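Local atomic coordinates of beta-galacturonidase (Eisenbergiella tayi, PDB entry 6NCW), a protein that hydrolyses beta-galacturonides as a glycoside hydrolase family 2 enzyme, and may also act on beta-glucuronides. Residues Gly252-Arg257 and Pro402-Ser407; Lys261-Asn266 and Gly458-Ile463; Cys356-Ile361 and Lys398-Tyr403. All coordinates share one frame; numbering follows the deposited sequence.

Interaction 1 of 3, residues Gly252-Arg257 and Pro402-Ser407; sequences GFREIR and PYRPRS
Ile256 and Arg404 mark the closest approach of the two backbones, with their CA atoms 6.4 Å apart, and no hydrogen bond joins 252-257 to 402-407: the first passes across the loop that leads into strand 406-410, and side chains make the join. Ile256 points its side chain at that loop. Its CG1 lies 3.8 Å from Pro405 CD, and its CG2 reaches the same CD as well as CG of Arg404, so both branches of the isoleucine close on the CD corner of the proline ring. The other half of the contact is a meeting of two arginines. Arg254 is bent at chi2 (98°), which swings its guanidinium back under Ile256, whose CG2 sits 3.8 Å above the guanidinium plane, toward the rim. From there Arg254 NH2 comes within 3.4 Å of Arg404 NH2. The two planes stand 84° apart, with Arg404 at the edge of the Arg254 group. Both atoms are donors, so nothing is bonded between them; each cation is held by its own acceptors, Arg254 NE by the carbonyl of Pro368, Arg404 NE by that of Ile370 and Arg404 NH1 by the carboxylate of Asp401. The acidic partner and the carbonyls probably offset the proximity of the like charges. Ile256 also rests on Tyr371 of strand 370-374. This is where the chain leaves the immunoglobulin-like beta-sandwich and enters the TIM barrel, and Ile256 begins the hairpin that lies across the N-terminal ends of the barrel strands and closes that end of the barrel.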
loop_
_atom_site.group_PDB
_atom_site.type_symbol
_atom_site.label_atom_id
_atom_site.label_comp_id
_atom_site.label_asym_id
_atom_site.label_seq_id
_atom_site.Cartn_x
_atom_site.Cartn_y
_atom_site.Cartn_z
ATOM N N GLY A 252 -39.578 1.067 22.935
ATOM C CA GLY A 252 -40.169 1.896 21.900
ATOM C C GLY A 252 -41.451 1.238 21.435
ATOM O O GLY A 252 -41.587 0.013 21.465
ATOM N N PHE A 253 -42.413 2.067 21.052
ATOM C CA PHE A 253 -43.735 1.598 20.628
ATOM C C PHE A 253 -43.718 1.448 19.108
ATOM O O PHE A 253 -43.893 2.422 18.372
ATOM C CB PHE A 253 -44.833 2.566 21.083
ATOM C CG PHE A 253 -45.173 2.468 22.561
ATOM C CD1 PHE A 253 -46.273 1.734 22.992
ATOM C CD2 PHE A 253 -44.396 3.120 23.519
ATOM C CE1 PHE A 253 -46.587 1.640 24.354
ATOM C CE2 PHE A 253 -44.700 3.023 24.879
ATOM C CZ PHE A 253 -45.797 2.283 25.293
ATOM N N ARG A 254 -43.478 0.230 18.628
ATOM C CA ARG A 254 -43.574 -0.060 17.206
ATOM C C ARG A 254 -44.117 -1.465 17.024
ATOM O O ARG A 254 -43.917 -2.338 17.871
ATOM C CB ARG A 254 -42.217 0.081 16.487
ATOM C CG ARG A 254 -41.076 -0.756 17.091
ATOM C CD ARG A 254 -40.900 -2.019 16.318
ATOM N NE ARG A 254 -39.961 -2.961 16.921
ATOM C CZ ARG A 254 -40.320 -4.020 17.636
ATOM N NH1 ARG A 254 -41.602 -4.265 17.875
ATOM N NH2 ARG A 254 -39.395 -4.844 18.103
ATOM N N GLU A 255 -44.785 -1.684 15.899
ATOM C CA GLU A 255 -45.287 -2.999 15.535
ATOM C C GLU A 255 -44.465 -3.552 14.379
ATOM O O GLU A 255 -44.194 -2.841 13.407
ATOM C CB GLU A 255 -46.766 -2.934 15.143
ATOM C CG GLU A 255 -47.357 -4.284 14.806
ATOM C CD GLU A 255 -48.810 -4.184 14.312
ATOM O OE1 GLU A 255 -49.720 -4.557 15.087
ATOM O OE2 GLU A 255 -49.036 -3.718 13.163
ATOM N N ILE A 256 -44.085 -4.818 14.476
ATOM C CA ILE A 256 -43.437 -5.509 13.376
ATOM C C ILE A 256 -44.245 -6.769 13.105
ATOM O O ILE A 256 -44.453 -7.585 14.009
ATOM C CB ILE A 256 -41.960 -5.832 13.669
ATOM C CG1 ILE A 256 -41.341 -6.539 12.474
ATOM C CG2 ILE A 256 -41.799 -6.701 14.902
ATOM C CD1 ILE A 256 -41.104 -5.610 11.328
ATOM N N ARG A 257 -44.750 -6.900 11.884
ATOM C CA ARG A 257 -45.468 -8.108 11.503
ATOM C C ARG A 257 -45.301 -8.309 10.006
ATOM O O ARG A 257 -44.942 -7.381 9.278
ATOM C CB ARG A 257 -46.957 -8.043 11.899
ATOM C CG ARG A 257 -47.690 -6.822 11.406
ATOM C CD ARG A 257 -49.177 -6.798 11.819
ATOM N NE ARG A 257 -49.837 -5.646 11.205
ATOM C CZ ARG A 257 -50.559 -5.698 10.087
ATOM N NH1 ARG A 257 -50.749 -6.858 9.459
ATOM N NH2 ARG A 257 -51.098 -4.584 9.597
ATOM N N PRO A 402 -43.355 -14.454 21.105
ATOM C CA PRO A 402 -44.352 -14.886 20.121
ATOM C C PRO A 402 -44.696 -13.846 19.064
ATOM O O PRO A 402 -45.499 -14.147 18.172
ATOM C CB PRO A 402 -45.571 -15.215 20.998
ATOM C CG PRO A 402 -45.409 -14.366 22.213
ATOM C CD PRO A 402 -43.931 -14.263 22.453
ATOM N N TYR A 403 -44.100 -12.655 19.091
ATOM C CA TYR A 403 -44.551 -11.554 18.250
ATOM C C TYR A 403 -43.613 -11.214 17.094
ATOM O O TYR A 403 -44.088 -11.021 15.967
ATOM C CB TYR A 403 -44.794 -10.318 19.127
ATOM C CG TYR A 403 -45.747 -10.636 20.269
ATOM C CD1 TYR A 403 -45.316 -10.647 21.594
ATOM C CD2 TYR A 403 -47.069 -10.979 20.010
ATOM C CE1 TYR A 403 -46.196 -10.963 22.633
ATOM C CE2 TYR A 403 -47.953 -11.297 21.036
ATOM C CZ TYR A 403 -47.519 -11.290 22.340
ATOM O OH TYR A 403 -48.416 -11.613 23.346
ATOM N N ARG A 404 -42.296 -11.163 17.312
ATOM C CA ARG A 404 -41.385 -10.817 16.226
ATOM C C ARG A 404 -41.307 -11.929 15.179
ATOM O O ARG A 404 -41.359 -13.118 15.509
ATOM C CB ARG A 404 -39.980 -10.549 16.752
ATOM C CG ARG A 404 -39.761 -9.218 17.443
ATOM C CD ARG A 404 -38.345 -9.204 17.973
ATOM N NE ARG A 404 -37.902 -7.937 18.530
ATOM C CZ ARG A 404 -37.878 -7.662 19.834
ATOM N NH1 ARG A 404 -38.301 -8.568 20.714
ATOM N NH2 ARG A 404 -37.414 -6.487 20.254
ATOM N N PRO A 405 -41.146 -11.569 13.912
ATOM C CA PRO A 405 -40.914 -12.585 12.880
ATOM C C PRO A 405 -39.561 -13.266 13.055
ATOM O O PRO A 405 -38.660 -12.766 13.733
ATOM C CB PRO A 405 -40.966 -11.783 11.574
ATOM C CG PRO A 405 -40.597 -10.411 11.962
ATOM C CD PRO A 405 -41.161 -10.208 13.355
ATOM N N ARG A 406 -39.434 -14.435 12.434
ATOM C CA ARG A 406 -38.213 -15.229 12.482
ATOM C C ARG A 406 -37.772 -15.582 11.072
ATOM O O ARG A 406 -38.581 -15.604 10.137
ATOM C CB ARG A 406 -38.406 -16.528 13.270
ATOM C CG ARG A 406 -39.080 -16.341 14.621
ATOM C CD ARG A 406 -39.722 -17.662 15.098
ATOM N NE ARG A 406 -40.921 -17.969 14.329
ATOM C CZ ARG A 406 -41.648 -19.069 14.474
ATOM N NH1 ARG A 406 -41.312 -19.983 15.375
ATOM N NH2 ARG A 406 -42.720 -19.252 13.723
ATOM N N SER A 407 -36.479 -15.894 10.933
ATOM C CA SER A 407 -35.909 -16.260 9.640
ATOM C C SER A 407 -34.570 -16.964 9.861
ATOM O O SER A 407 -34.135 -17.183 10.994
ATOM C CB SER A 407 -35.741 -15.030 8.745
ATOM O OG SER A 407 -35.554 -15.394 7.384
#

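Interaction 2 of 3, residues Lys261-Asn266 and Gly458-Ile463; sequences KDILLN and GKPFLI
Lys261, Pro460 and Ile263 carry this contact. The Lys261 chain is extended beyond CG and runs alongside the turn at Gly458, with CG 3.6 Å from Gly458 O and CE close to Gly458 CA; its NZ makes a weak hydrogen bond to the hydroxyl of Tyr447. The backbones come nearest just beyond, where CA of Lys261 and CA of Pro460 are 4.0 Å apart. There the proline ring lies against the backbone from Lys261 to Asp262, its CG 3.7 Å from Asp262 O and its CB near Lys261 O. Lys261 sits at the turn of the hairpin formed by strands 256-259 and 262-265, which lies across the N-terminal end of the TIM barrel, while Pro460 leads into barrel strand 461-466. No direct hydrogen bond crosses between the two. Instead a single water bridges them, donating to Lys261 O (2.8 Å) and accepting from Phe461 N (2.9 Å). Deeper in, Ile263 sends CG1 beside its backbone N (chi1 -55°), which brings CG1 to 3.6 Å from Pro460 CB. Its CD1 continues inward to meet CD1 of Leu462 at 4.1 Å, the two side chains crossing at about a right angle. Ser505 of strand 504-509 touches both Ile263 and Leu462.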
loop_
_atom_site.group_PDB
_atom_site.type_symbol
_atom_site.label_atom_id
_atom_site.label_comp_id
_atom_site.label_asym_id
_atom_site.label_seq_id
_atom_site.Cartn_x
_atom_site.Cartn_y
_atom_site.Cartn_z
ATOM N N LYS A 261 -46.439 -10.910 1.260
ATOM C CA LYS A 261 -45.030 -10.720 0.937
ATOM C C LYS A 261 -44.451 -9.446 1.559
ATOM O O LYS A 261 -43.377 -8.999 1.141
ATOM C CB LYS A 261 -44.830 -10.691 -0.593
ATOM C CG LYS A 261 -45.261 -11.957 -1.339
ATOM C CD LYS A 261 -45.081 -11.848 -2.859
ATOM C CE LYS A 261 -45.278 -13.214 -3.555
ATOM N NZ LYS A 261 -45.167 -13.163 -5.065
ATOM N N ASP A 262 -45.135 -8.837 2.527
ATOM C CA ASP A 262 -44.725 -7.545 3.075
ATOM C C ASP A 262 -44.230 -7.697 4.507
ATOM O O ASP A 262 -44.876 -8.357 5.323
ATOM C CB ASP A 262 -45.877 -6.533 3.047
ATOM C CG ASP A 262 -46.413 -6.284 1.642
ATOM O OD1 ASP A 262 -45.610 -6.187 0.681
ATOM O OD2 ASP A 262 -47.651 -6.182 1.507
ATOM N N ILE A 263 -43.097 -7.070 4.809
ATOM C CA ILE A 263 -42.680 -6.841 6.187
ATOM C C ILE A 263 -43.197 -5.465 6.580
ATOM O O ILE A 263 -42.811 -4.457 5.981
ATOM C CB ILE A 263 -41.153 -6.919 6.333
ATOM C CG1 ILE A 263 -40.615 -8.244 5.796
ATOM C CG2 ILE A 263 -40.745 -6.769 7.786
ATOM C CD1 ILE A 263 -39.073 -8.299 5.779
ATOM N N LEU A 264 -44.075 -5.415 7.577
ATOM C CA LEU A 264 -44.771 -4.188 7.933
ATOM C C LEU A 264 -44.225 -3.651 9.248
ATOM O O LEU A 264 -44.235 -4.353 10.262
ATOM C CB LEU A 264 -46.274 -4.422 8.045
ATOM C CG LEU A 264 -47.080 -4.927 6.851
ATOM C CD1 LEU A 264 -48.518 -5.142 7.299
ATOM C CD2 LEU A 264 -47.011 -3.943 5.694
ATOM N N LEU A 265 -43.774 -2.403 9.234
ATOM C CA LEU A 265 -43.386 -1.697 10.450
ATOM C C LEU A 265 -44.394 -0.581 10.696
ATOM O O LEU A 265 -44.506 0.338 9.883
ATOM C CB LEU A 265 -41.974 -1.135 10.315
ATOM C CG LEU A 265 -41.514 -0.177 11.391
ATOM C CD1 LEU A 265 -41.299 -0.913 12.698
ATOM C CD2 LEU A 265 -40.251 0.486 10.922
ATOM N N ASN A 266 -45.132 -0.661 11.806
ATOM C CA ASN A 266 -46.192 0.318 12.088
ATOM C C ASN A 266 -47.143 0.462 10.905
ATOM O O ASN A 266 -47.624 1.559 10.607
ATOM C CB ASN A 266 -45.618 1.685 12.457
ATOM C CG ASN A 266 -44.787 1.633 13.707
ATOM O OD1 ASN A 266 -44.945 0.722 14.511
ATOM N ND2 ASN A 266 -43.881 2.590 13.870
ATOM N N GLY A 458 -45.015 -17.162 -1.181
ATOM C CA GLY A 458 -45.906 -16.123 -0.703
ATOM C C GLY A 458 -45.462 -15.393 0.549
ATOM O O GLY A 458 -46.192 -14.514 1.017
ATOM N N LYS A 459 -44.288 -15.710 1.104
ATOM C CA LYS A 459 -43.764 -15.024 2.279
ATOM C C LYS A 459 -42.845 -13.876 1.876
ATOM O O LYS A 459 -42.405 -13.789 0.724
ATOM C CB LYS A 459 -43.002 -16.013 3.160
ATOM C CG LYS A 459 -43.857 -17.054 3.865
ATOM C CD LYS A 459 -42.946 -18.166 4.371
ATOM C CE LYS A 459 -43.705 -19.177 5.164
ATOM N NZ LYS A 459 -42.828 -20.173 5.817
ATOM N N PRO A 460 -42.557 -12.945 2.790
ATOM C CA PRO A 460 -41.545 -11.925 2.489
ATOM C C PRO A 460 -40.190 -12.571 2.232
ATOM O O PRO A 460 -39.876 -13.630 2.773
ATOM C CB PRO A 460 -41.522 -11.062 3.755
ATOM C CG PRO A 460 -42.843 -11.310 4.408
ATOM C CD PRO A 460 -43.176 -12.730 4.108
ATOM N N PHE A 461 -39.379 -11.913 1.408
ATOM C CA PHE A 461 -38.114 -12.459 0.926
ATOM C C PHE A 461 -37.039 -11.394 1.067
ATOM O O PHE A 461 -37.226 -10.259 0.615
ATOM C CB PHE A 461 -38.266 -12.927 -0.539
ATOM C CG PHE A 461 -36.966 -13.363 -1.216
ATOM C CD1 PHE A 461 -36.351 -14.564 -0.887
ATOM C CD2 PHE A 461 -36.407 -12.595 -2.225
ATOM C CE1 PHE A 461 -35.179 -14.972 -1.524
ATOM C CE2 PHE A 461 -35.240 -13.000 -2.870
ATOM C CZ PHE A 461 -34.630 -14.183 -2.515
ATOM N N LEU A 462 -35.917 -11.760 1.693
ATOM C CA LEU A 462 -34.756 -10.888 1.854
ATOM C C LEU A 462 -33.523 -11.563 1.266
ATOM O O LEU A 462 -33.384 -12.786 1.360
ATOM C CB LEU A 462 -34.497 -10.566 3.339
ATOM C CG LEU A 462 -35.422 -9.591 4.060
ATOM C CD1 LEU A 462 -35.154 -9.609 5.551
ATOM C CD2 LEU A 462 -35.254 -8.182 3.478
ATOM N N ILE A 463 -32.647 -10.772 0.645
ATOM C CA ILE A 463 -31.269 -11.180 0.364
ATOM C C ILE A 463 -30.429 -10.799 1.584
ATOM O O ILE A 463 -30.161 -9.617 1.825
ATOM C CB ILE A 463 -30.714 -10.513 -0.903
ATOM C CG1 ILE A 463 -31.512 -10.935 -2.147
ATOM C CG2 ILE A 463 -29.214 -10.846 -1.064
ATOM C CD1 ILE A 463 -31.595 -12.438 -2.323
HETATM O O HOH W 1 -40.677 -9.507 0.530
#

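Interaction 3 of 3, residues Cys356-Ile361 and Lys398-Tyr403; sequences CIREMI and KSLDPY
Leu400 packs against Ile361 and Arg358 where two successive outer helices of the TIM barrel, 349-364 and 384-400, lie side by side, the second just reaching its C-terminal end. Leu400 points at the neighbouring helix and does most of the touching. Its CB meets CG2 of Ile361 at 3.9 Å, while its CD1 reaches on to the helix backbone, 3.8 Å from Arg358 CA and close to the carbonyl oxygen of Ile357. The aliphatic CG of Arg358 adds to the contact from the outer side at 4.1 Å from that methyl; the charged end turns away and pairs with Asp355. Ile361 carries CG2 anti to its backbone N, and this branch touches both Leu400 CB and Asp401 CB, the latter 4.0 Å away. Asp401, the first residue to leave helical geometry, turns its carboxylate to its own chain: OD2 accepts from Tyr403 N (3.0 Å, 159° at the hydrogen), the N-H approaching almost in line with the C-O bond, which makes an Asx turn. OD1 takes the indole N-H of Trp373, so both oxygens are gripped and the group's rotation is probably fixed. Strand 370-374 lies beneath, its Trp373 touching Ile361 and Met360, and Ile397 of helix 384-400 closes on Ile357 and Ile361; the loop held by Asp401 then leads into strand 406-410.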
loop_
_atom_site.group_PDB
_atom_site.type_symbol
_atom_site.label_atom_id
_atom_site.label_comp_id
_atom_site.label_asym_id
_atom_site.label_seq_id
_atom_site.Cartn_x
_atom_site.Cartn_y
_atom_site.Cartn_z
ATOM N N CYS A 356 -27.749 -20.124 23.871
ATOM C CA CYS A 356 -27.547 -18.831 23.220
ATOM C C CYS A 356 -28.882 -18.149 22.944
ATOM O O CYS A 356 -29.059 -16.964 23.238
ATOM C CB CYS A 356 -26.748 -19.007 21.925
ATOM S SG CYS A 356 -26.433 -17.449 20.985
ATOM N N ILE A 357 -29.835 -18.889 22.383
ATOM C CA ILE A 357 -31.140 -18.306 22.088
ATOM C C ILE A 357 -31.820 -17.812 23.370
ATOM O O ILE A 357 -32.343 -16.692 23.426
ATOM C CB ILE A 357 -32.007 -19.329 21.345
ATOM C CG1 ILE A 357 -31.381 -19.637 19.972
ATOM C CG2 ILE A 357 -33.465 -18.825 21.234
ATOM C CD1 ILE A 357 -32.275 -20.513 19.120
ATOM N N ARG A 358 -31.843 -18.649 24.412
ATOM C CA ARG A 358 -32.492 -18.243 25.662
ATOM C C ARG A 358 -31.880 -16.961 26.206
ATOM O O ARG A 358 -32.598 -16.012 26.551
ATOM C CB ARG A 358 -32.389 -19.357 26.698
ATOM C CG ARG A 358 -33.444 -20.434 26.544
ATOM C CD ARG A 358 -33.330 -21.463 27.666
ATOM N NE ARG A 358 -32.148 -22.299 27.488
ATOM C CZ ARG A 358 -32.148 -23.450 26.817
ATOM N NH1 ARG A 358 -33.275 -23.909 26.276
ATOM N NH2 ARG A 358 -31.022 -24.141 26.694
ATOM N N GLU A 359 -30.546 -16.909 26.274
ATOM C CA GLU A 359 -29.880 -15.745 26.844
ATOM C C GLU A 359 -30.059 -14.512 25.968
ATOM O O GLU A 359 -30.289 -13.410 26.485
ATOM C CB GLU A 359 -28.407 -16.060 27.064
ATOM C CG GLU A 359 -28.190 -17.086 28.186
ATOM C CD GLU A 359 -26.726 -17.498 28.299
ATOM O OE1 GLU A 359 -26.337 -18.055 29.338
ATOM O OE2 GLU A 359 -25.959 -17.251 27.345
ATOM N N MET A 360 -29.995 -14.695 24.640
ATOM C CA MET A 360 -30.146 -13.587 23.702
ATOM C C MET A 360 -31.519 -12.931 23.829
ATOM O O MET A 360 -31.622 -11.710 23.978
ATOM C CB MET A 360 -29.896 -14.099 22.278
ATOM C CG MET A 360 -30.437 -13.271 21.140
ATOM S SD MET A 360 -30.093 -14.060 19.520
ATOM C CE MET A 360 -31.376 -15.307 19.359
ATOM N N ILE A 361 -32.590 -13.718 23.768
ATOM C CA ILE A 361 -33.918 -13.103 23.753
ATOM C C ILE A 361 -34.283 -12.575 25.136
ATOM O O ILE A 361 -34.851 -11.481 25.261
ATOM C CB ILE A 361 -34.977 -14.079 23.202
ATOM C CG1 ILE A 361 -34.671 -14.391 21.731
ATOM C CG2 ILE A 361 -36.381 -13.474 23.306
ATOM C CD1 ILE A 361 -35.645 -15.330 21.054
ATOM N N LYS A 398 -40.261 -18.852 19.392
ATOM C CA LYS A 398 -41.674 -18.497 19.538
ATOM C C LYS A 398 -42.117 -18.562 20.998
ATOM O O LYS A 398 -42.888 -17.713 21.460
ATOM C CB LYS A 398 -42.537 -19.413 18.676
ATOM C CG LYS A 398 -44.016 -19.041 18.632
ATOM C CD LYS A 398 -44.763 -19.988 17.712
ATOM C CE LYS A 398 -45.983 -19.311 17.092
ATOM N NZ LYS A 398 -45.638 -17.998 16.448
ATOM N N SER A 399 -41.629 -19.548 21.745
ATOM C CA SER A 399 -42.017 -19.647 23.148
ATOM C C SER A 399 -41.475 -18.482 23.963
ATOM O O SER A 399 -42.054 -18.138 24.999
ATOM C CB SER A 399 -41.540 -20.968 23.742
ATOM O OG SER A 399 -40.164 -20.908 24.089
ATOM N N LEU A 400 -40.367 -17.871 23.532
ATOM C CA LEU A 400 -39.790 -16.753 24.275
ATOM C C LEU A 400 -40.265 -15.411 23.758
ATOM O O LEU A 400 -40.288 -14.432 24.517
ATOM C CB LEU A 400 -38.261 -16.790 24.212
ATOM C CG LEU A 400 -37.571 -18.002 24.833
ATOM C CD1 LEU A 400 -36.100 -18.032 24.453
ATOM C CD2 LEU A 400 -37.738 -17.975 26.341
ATOM N N ASP A 401 -40.623 -15.339 22.478
ATOM C CA ASP A 401 -41.062 -14.087 21.867
ATOM C C ASP A 401 -42.062 -14.422 20.775
ATOM O O ASP A 401 -41.691 -14.664 19.621
ATOM C CB ASP A 401 -39.881 -13.300 21.313
ATOM C CG ASP A 401 -40.301 -12.045 20.585
ATOM O OD1 ASP A 401 -39.403 -11.229 20.265
ATOM O OD2 ASP A 401 -41.521 -11.868 20.339
ATOM N N PRO A 402 -43.355 -14.454 21.105
ATOM C CA PRO A 402 -44.352 -14.886 20.121
ATOM C C PRO A 402 -44.696 -13.846 19.064
ATOM O O PRO A 402 -45.499 -14.147 18.172
ATOM C CB PRO A 402 -45.571 -15.215 20.998
ATOM C CG PRO A 402 -45.409 -14.366 22.213
ATOM C CD PRO A 402 -43.931 -14.263 22.453
ATOM N N TYR A 403 -44.100 -12.655 19.091
ATOM C CA TYR A 403 -44.551 -11.554 18.250
ATOM C C TYR A 403 -43.613 -11.214 17.094
ATOM O O TYR A 403 -44.088 -11.021 15.967
ATOM C CB TYR A 403 -44.794 -10.318 19.127
ATOM C CG TYR A 403 -45.747 -10.636 20.269
ATOM C CD1 TYR A 403 -45.316 -10.647 21.594
ATOM C CD2 TYR A 403 -47.069 -10.979 20.010
ATOM C CE1 TYR A 403 -46.196 -10.963 22.633
ATOM C CE2 TYR A 403 -47.953 -11.297 21.036
ATOM C CZ TYR A 403 -47.519 -11.290 22.340
ATOM O OH TYR A 403 -48.416 -11.613 23.346
#

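How the interactions relate
Interactions 1 and 2 have centres 12 Å apart and share the hairpin of strands 256-259 and 262-265: its first arm meets the loop before strand 406-410, its second the entry to strand 461-466. The arms are probably hydrogen-bonded through their backbones, Arg257 O lying 2.7 Å from Leu264 N. Interaction 3, also 12 Å from interaction 1, shares Pro402 and Tyr403 with it, since helix 384-400 is followed, after a short loop, by strand 406-410. Interactions 2 and 3 do not touch, and their centres are 21 Å apart. Along the chain the segments of 1 and 2 alternate, and 3 is nested inside 2. Interactions 1 and 2 join the hairpin to the entries of two barrel strands, while interaction 3 packs two outer helices together.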